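Local coordinates for protein haloacid dehalogenase-like hydrolase (Klebsiella pneumoniae subsp. pneumoniae, PDB 3PGV) that probably acts as a magnesium-dependent phosphatase of the HAD superfamily, Cof family, with a calcium ion bound in this crystal structure, at residues 62-67 with 146-151; 124-129 with 161-166. All blocks are in the same frame, centred on the assembly; numbering follows the deposited sequence.

Interaction 1: residues 62-67 with 146-151. With EDO (1,2-ethanediol), chain I.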
loop_
_atom_site.group_PDB
_atom_site.type_symbol
_atom_site.label_atom_id
_atom_site.label_comp_id
_atom_site.label_asym_id
_atom_site.label_seq_id
_atom_site.Cartn_x
_atom_site.Cartn_y
_atom_site.Cartn_z
ATOM N N GLY A 62 1.798 0.500 -0.754
ATOM C CA GLY A 62 1.536 1.780 -1.376
ATOM C C GLY A 62 2.576 2.102 -2.432
ATOM O O GLY A 62 2.339 2.928 -3.318
ATOM N N ARG A 63 3.713 1.385 -2.396
ATOM C CA ARG A 63 4.796 1.573 -3.357
ATOM C C ARG A 63 4.352 1.314 -4.782
ATOM O O ARG A 63 3.425 0.538 -5.009
ATOM C CB ARG A 63 5.970 0.653 -3.035
ATOM C CG ARG A 63 6.731 0.978 -1.756
ATOM C CD ARG A 63 8.007 0.181 -1.761
ATOM N NE ARG A 63 8.701 0.189 -0.483
ATOM C CZ ARG A 63 9.919 -0.318 -0.310
ATOM N NH1 ARG A 63 10.580 -0.839 -1.339
ATOM N NH2 ARG A 63 10.494 -0.290 0.889
ATOM N N HIS A 64 5.069 1.906 -5.758
ATOM C CA HIS A 64 4.868 1.597 -7.173
ATOM C C HIS A 64 5.485 0.212 -7.422
ATOM O O HIS A 64 6.428 -0.170 -6.719
ATOM C CB HIS A 64 5.586 2.640 -8.041
ATOM C CG HIS A 64 5.243 2.570 -9.494
ATOM N ND1 HIS A 64 5.770 1.590 -10.311
ATOM C CD2 HIS A 64 4.511 3.423 -10.251
ATOM C CE1 HIS A 64 5.298 1.840 -11.522
ATOM N NE2 HIS A 64 4.545 2.942 -11.534
ATOM N N TYR A 65 4.976 -0.522 -8.406
ATOM C CA TYR A 65 5.479 -1.858 -8.733
ATOM C C TYR A 65 6.999 -1.867 -9.027
ATOM O O TYR A 65 7.711 -2.737 -8.533
ATOM C CB TYR A 65 4.682 -2.477 -9.891
ATOM C CG TYR A 65 5.007 -3.932 -10.128
ATOM C CD1 TYR A 65 4.603 -4.914 -9.226
ATOM C CD2 TYR A 65 5.651 -4.344 -11.294
ATOM C CE1 TYR A 65 4.926 -6.255 -9.422
ATOM C CE2 TYR A 65 5.969 -5.686 -11.509
ATOM C CZ TYR A 65 5.598 -6.641 -10.571
ATOM O OH TYR A 65 5.884 -7.968 -10.785
ATOM N N ILE A 66 7.499 -0.846 -9.741
ATOM C CA ILE A 66 8.927 -0.730 -10.041
ATOM C C ILE A 66 9.742 -0.624 -8.752
ATOM O O ILE A 66 10.848 -1.170 -8.669
ATOM C CB ILE A 66 9.194 0.466 -11.004
ATOM C CG1 ILE A 66 8.499 0.242 -12.364
ATOM C CG2 ILE A 66 10.719 0.714 -11.186
ATOM C CD1 ILE A 66 8.438 1.495 -13.256
ATOM N N ASP A 67 9.153 0.017 -7.720
ATOM C CA ASP A 67 9.789 0.267 -6.425
ATOM C C ASP A 67 9.768 -0.979 -5.480
ATOM O O ASP A 67 10.330 -0.923 -4.396
ATOM C CB ASP A 67 9.117 1.474 -5.747
ATOM C CG ASP A 67 10.067 2.464 -5.110
ATOM O OD1 ASP A 67 11.241 2.094 -4.871
ATOM O OD2 ASP A 67 9.629 3.586 -4.799
ATOM N N ALA A 146 15.804 -0.678 -7.775
ATOM C CA ALA A 146 15.483 -0.269 -9.130
ATOM C C ALA A 146 15.612 1.241 -9.287
ATOM O O ALA A 146 15.349 1.984 -8.343
ATOM C CB ALA A 146 14.078 -0.707 -9.488
ATOM N N VAL A 147 16.023 1.694 -10.480
ATOM C CA VAL A 147 16.075 3.116 -10.790
ATOM C C VAL A 147 14.635 3.648 -10.947
ATOM O O VAL A 147 13.926 3.251 -11.874
ATOM C CB VAL A 147 16.943 3.399 -12.057
ATOM C CG1 VAL A 147 16.918 4.884 -12.421
ATOM C CG2 VAL A 147 18.380 2.912 -11.858
ATOM N N PHE A 148 14.178 4.455 -9.983
ATOM C CA PHE A 148 12.839 5.044 -10.034
ATOM C C PHE A 148 12.902 6.543 -9.653
ATOM O O PHE A 148 13.015 6.880 -8.473
ATOM C CB PHE A 148 11.850 4.250 -9.131
ATOM C CG PHE A 148 10.382 4.589 -9.331
ATOM C CD1 PHE A 148 9.782 4.450 -10.576
ATOM C CD2 PHE A 148 9.584 4.958 -8.254
ATOM C CE1 PHE A 148 8.426 4.763 -10.758
ATOM C CE2 PHE A 148 8.216 5.233 -8.433
ATOM C CZ PHE A 148 7.654 5.141 -9.683
ATOM N N ASN A 149 12.927 7.427 -10.677
ATOM C CA ASN A 149 13.086 8.875 -10.508
ATOM C C ASN A 149 11.820 9.631 -10.799
ATOM O O ASN A 149 10.910 9.097 -11.409
ATOM C CB ASN A 149 14.181 9.387 -11.410
ATOM C CG ASN A 149 15.498 8.734 -11.179
ATOM O OD1 ASN A 149 15.967 8.580 -10.035
ATOM N ND2 ASN A 149 16.150 8.373 -12.254
ATOM N N TYR A 150 11.767 10.891 -10.392
ATOM C CA TYR A 150 10.626 11.734 -10.692
ATOM C C TYR A 150 10.932 12.582 -11.914
ATOM O O TYR A 150 12.101 12.777 -12.254
ATOM C CB TYR A 150 10.265 12.647 -9.469
ATOM C CG TYR A 150 11.374 13.614 -9.071
ATOM C CD1 TYR A 150 11.589 14.793 -9.781
ATOM C CD2 TYR A 150 12.182 13.363 -7.965
ATOM C CE1 TYR A 150 12.636 15.655 -9.453
ATOM C CE2 TYR A 150 13.214 14.228 -7.612
ATOM C CZ TYR A 150 13.425 15.386 -8.348
ATOM O OH TYR A 150 14.417 16.260 -7.984
ATOM N N LYS A 151 9.891 13.021 -12.606
ATOM C CA LYS A 151 9.954 14.068 -13.598
ATOM C C LYS A 151 9.163 15.226 -13.022
ATOM O O LYS A 151 8.195 14.997 -12.306
ATOM C CB LYS A 151 9.294 13.628 -14.917
ATOM C CG LYS A 151 10.119 12.725 -15.802
ATOM C CD LYS A 151 9.427 12.603 -17.170
ATOM C CE LYS A 151 9.986 11.533 -18.055
ATOM N NZ LYS A 151 9.168 11.375 -19.285
HETATM C C1 EDO I . 9.776 9.169 -14.407
HETATM O O1 EDO I . 10.549 9.350 -15.600
HETATM C C2 EDO I . 9.729 7.680 -14.075
HETATM O O2 EDO I . 9.248 7.482 -12.736
#
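His64, Ile66 and Phe148 meet at the interface of the core and cap domains of a HAD-type hydrolase. Residues 62-67 follow core strand 56-60 and Thr61, probably the motif II threonine of the superfamily. Residues 146-151 lead into strand 150-152, at the border of the cap sheet. Phe148 buries the most surface. Its CZ lies over one face of the His64 imidazole, toward the rim, 3.5 Å from His64 CG. The ring planes meet obliquely, at 42°. The imidazole is gripped at both nitrogens: Ile66 N binds His64 ND1 in the ring plane at 3.0 Å, and NE2 bonds to Glu127 O of the cap. This fixes the ring rotation. Ile66 CG2, anti to the backbone N, reaches between Phe148 CD1 at 3.9 Å and Ala146 CB at 4.0 Å. The Asp67 side chain runs roughly at right angles to that of Phe148, with OD2 3.7 Å from Phe148 CD2 and carboxylate and ring planes 57° apart. No hydrogen bond joins the two segments. Arg63 NH1 reaches forward to Asp67 O, and NH2 forms a salt bridge with Asp29, a calcium ligand. A 1,2-ethanediol, probably from the crystallisation liquor, donates from O2 to Asn149 O at 2.7 Å.

Interaction 2: residues 124-129 with 161-166; sequences VYREDE and QGISKV
Tyr125 and Arg126 pair with residues 162-165 where two antiparallel strands of the cap sheet meet. Backbone bonds come first. Tyr125 N donates almost straight to Lys165 O (3.0 Å, 174°). Ser164 N donates to Tyr125 O at 3.0 Å, less straight. Ser164 is an extra residue between the pairs Arg126-Ile163 and Val124-Val166, consistent with a beta bulge. Glu127 N extends the pairing to Gly162 O at 2.9 Å, at the start of a type II' turn from Arg126 to Glu129. Apolar contacts lie on the face of Val124, Arg126, Ile163 and Val166. Ile163 CD1 sits 3.6 Å from Arg126 CG and 3.8 Å from Val124 CG1. Val124 CG2 meets Val166 CG2 at 4.1 Å. On the other face Lys165 runs alongside the Tyr125 ring, its CE 3.5 Å from Tyr125 CE2. Beyond CG the lysine is extended, which carries NZ along the side of the ring to Gly62 O and Glu202. Among the polar groups, Arg126 NE lies 2.8 Å from Gln161 O, and its NH2 forms a salt bridge with Asp159. Strand 121-126 lies between 129-132 and 163-169. Helix 104-110 packs on Ile163 and Val166, whereas the Tyr125 ring meets His64 of the core edge-to-face.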
loop_
_atom_site.group_PDB
_atom_site.type_symbol
_atom_site.label_atom_id
_atom_site.label_comp_id
_atom_site.label_asym_id
_atom_site.label_seq_id
_atom_site.Cartn_x
_atom_site.Cartn_y
_atom_site.Cartn_z
ATOM N N VAL A 124 2.630 12.247 -8.349
ATOM C CA VAL A 124 1.704 11.503 -9.199
ATOM C C VAL A 124 2.370 10.214 -9.715
ATOM O O VAL A 124 3.494 10.264 -10.225
ATOM C CB VAL A 124 1.221 12.394 -10.396
ATOM C CG1 VAL A 124 0.305 11.616 -11.324
ATOM C CG2 VAL A 124 0.541 13.665 -9.903
ATOM N N TYR A 125 1.663 9.071 -9.620
ATOM C CA TYR A 125 2.089 7.853 -10.311
ATOM C C TYR A 125 1.222 7.673 -11.537
ATOM O O TYR A 125 0.030 7.396 -11.406
ATOM C CB TYR A 125 1.993 6.608 -9.412
ATOM C CG TYR A 125 3.072 6.504 -8.348
ATOM C CD1 TYR A 125 4.217 7.302 -8.403
ATOM C CD2 TYR A 125 2.988 5.553 -7.333
ATOM C CE1 TYR A 125 5.205 7.216 -7.426
ATOM C CE2 TYR A 125 3.967 5.455 -6.350
ATOM C CZ TYR A 125 5.080 6.282 -6.401
ATOM O OH TYR A 125 6.058 6.178 -5.428
ATOM N N ARG A 126 1.772 7.989 -12.722
ATOM C CA ARG A 126 1.084 7.795 -13.988
ATOM C C ARG A 126 1.722 6.638 -14.696
ATOM O O ARG A 126 2.882 6.744 -15.127
ATOM C CB ARG A 126 1.172 9.054 -14.858
ATOM C CG ARG A 126 0.412 8.912 -16.161
ATOM C CD ARG A 126 0.481 10.158 -17.010
ATOM N NE ARG A 126 -0.405 10.049 -18.164
ATOM C CZ ARG A 126 -0.095 9.391 -19.277
ATOM N NH1 ARG A 126 1.086 8.803 -19.399
ATOM N NH2 ARG A 126 -0.965 9.315 -20.272
ATOM N N GLU A 127 1.001 5.499 -14.785
ATOM C CA GLU A 127 1.536 4.262 -15.375
ATOM C C GLU A 127 2.872 3.902 -14.710
ATOM O O GLU A 127 2.921 3.784 -13.491
ATOM C CB GLU A 127 1.677 4.377 -16.922
ATOM C CG GLU A 127 0.388 4.768 -17.653
ATOM C CD GLU A 127 -0.753 3.762 -17.610
ATOM O OE1 GLU A 127 -0.644 2.751 -16.879
ATOM O OE2 GLU A 127 -1.767 3.999 -18.305
ATOM N N ASP A 128 3.963 3.826 -15.489
ATOM C CA ASP A 128 5.286 3.494 -14.948
ATOM C C ASP A 128 6.123 4.731 -14.628
ATOM O O ASP A 128 7.326 4.613 -14.390
ATOM C CB ASP A 128 6.042 2.559 -15.903
ATOM C CG ASP A 128 5.570 1.122 -15.853
ATOM O OD1 ASP A 128 4.908 0.736 -14.831
ATOM O OD2 ASP A 128 5.946 0.343 -16.761
ATOM N N GLU A 129 5.494 5.904 -14.578
ATOM C CA GLU A 129 6.230 7.141 -14.300
ATOM C C GLU A 129 5.826 7.814 -13.004
ATOM O O GLU A 129 4.674 7.717 -12.574
ATOM C CB GLU A 129 6.123 8.125 -15.467
ATOM C CG GLU A 129 6.833 7.660 -16.725
ATOM C CD GLU A 129 6.871 8.710 -17.815
ATOM O OE1 GLU A 129 5.796 9.273 -18.135
ATOM O OE2 GLU A 129 7.975 8.983 -18.340
ATOM N N GLN A 161 -4.710 10.812 -17.482
ATOM C CA GLN A 161 -5.072 9.407 -17.644
ATOM C C GLN A 161 -3.946 8.464 -17.221
ATOM O O GLN A 161 -2.779 8.842 -17.275
ATOM C CB GLN A 161 -5.560 9.119 -19.070
ATOM C CG GLN A 161 -6.953 9.709 -19.320
ATOM C CD GLN A 161 -7.491 9.418 -20.680
ATOM O OE1 GLN A 161 -8.186 10.237 -21.277
ATOM N NE2 GLN A 161 -7.239 8.222 -21.180
ATOM N N GLY A 162 -4.321 7.288 -16.687
ATOM C CA GLY A 162 -3.381 6.284 -16.203
ATOM C C GLY A 162 -2.874 6.585 -14.806
ATOM O O GLY A 162 -1.805 6.109 -14.410
ATOM N N ILE A 163 -3.647 7.354 -14.030
ATOM C CA ILE A 163 -3.205 7.776 -12.690
ATOM C C ILE A 163 -3.597 6.756 -11.624
ATOM O O ILE A 163 -4.753 6.691 -11.246
ATOM C CB ILE A 163 -3.730 9.208 -12.349
ATOM C CG1 ILE A 163 -3.517 10.215 -13.539
ATOM C CG2 ILE A 163 -3.142 9.727 -11.033
ATOM C CD1 ILE A 163 -2.077 10.358 -14.025
ATOM N N SER A 164 -2.627 5.955 -11.141
ATOM C CA SER A 164 -2.899 4.971 -10.085
ATOM C C SER A 164 -3.111 5.667 -8.739
ATOM O O SER A 164 -3.951 5.240 -7.951
ATOM C CB SER A 164 -1.771 3.945 -9.999
ATOM O OG SER A 164 -0.510 4.575 -9.851
ATOM N N LYS A 165 -2.371 6.756 -8.488
ATOM C CA LYS A 165 -2.542 7.548 -7.278
ATOM C C LYS A 165 -1.872 8.907 -7.348
ATOM O O LYS A 165 -0.929 9.101 -8.105
ATOM C CB LYS A 165 -2.079 6.783 -6.020
ATOM C CG LYS A 165 -0.588 6.590 -5.911
ATOM C CD LYS A 165 -0.238 5.986 -4.563
ATOM C CE LYS A 165 1.236 5.997 -4.303
ATOM N NZ LYS A 165 1.564 5.433 -2.983
ATOM N N VAL A 166 -2.388 9.854 -6.561
ATOM C CA VAL A 166 -1.759 11.143 -6.326
ATOM C C VAL A 166 -1.459 11.211 -4.829
ATOM O O VAL A 166 -2.293 10.781 -4.023
ATOM C CB VAL A 166 -2.660 12.339 -6.782
ATOM C CG1 VAL A 166 -2.008 13.690 -6.423
ATOM C CG2 VAL A 166 -2.966 12.261 -8.274
#

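How the interactions relate
From the N terminus, the chain first lays down core strands and reaches 62-67 after strand 56-60. It then adds strands 80-83, 88-90 and 96-99 on one side of the core sheet, enters the cap and passes through 124-129. Residues 146-151 return to the core loop and close interaction 1. Residues 161-166 then pair with 124-129 and close interaction 2. The two loops therefore cross: each has one end inside the other. Interaction 2 joins neighbouring strands within the cap sheet, while interaction 1 joins the cap to the core. They also touch directly, since Ile66 CD1 packs 3.5 Å from Asp128 O. Loop 62-67 meets the cap at 146-148, at the turn 127-128 and at Lys165.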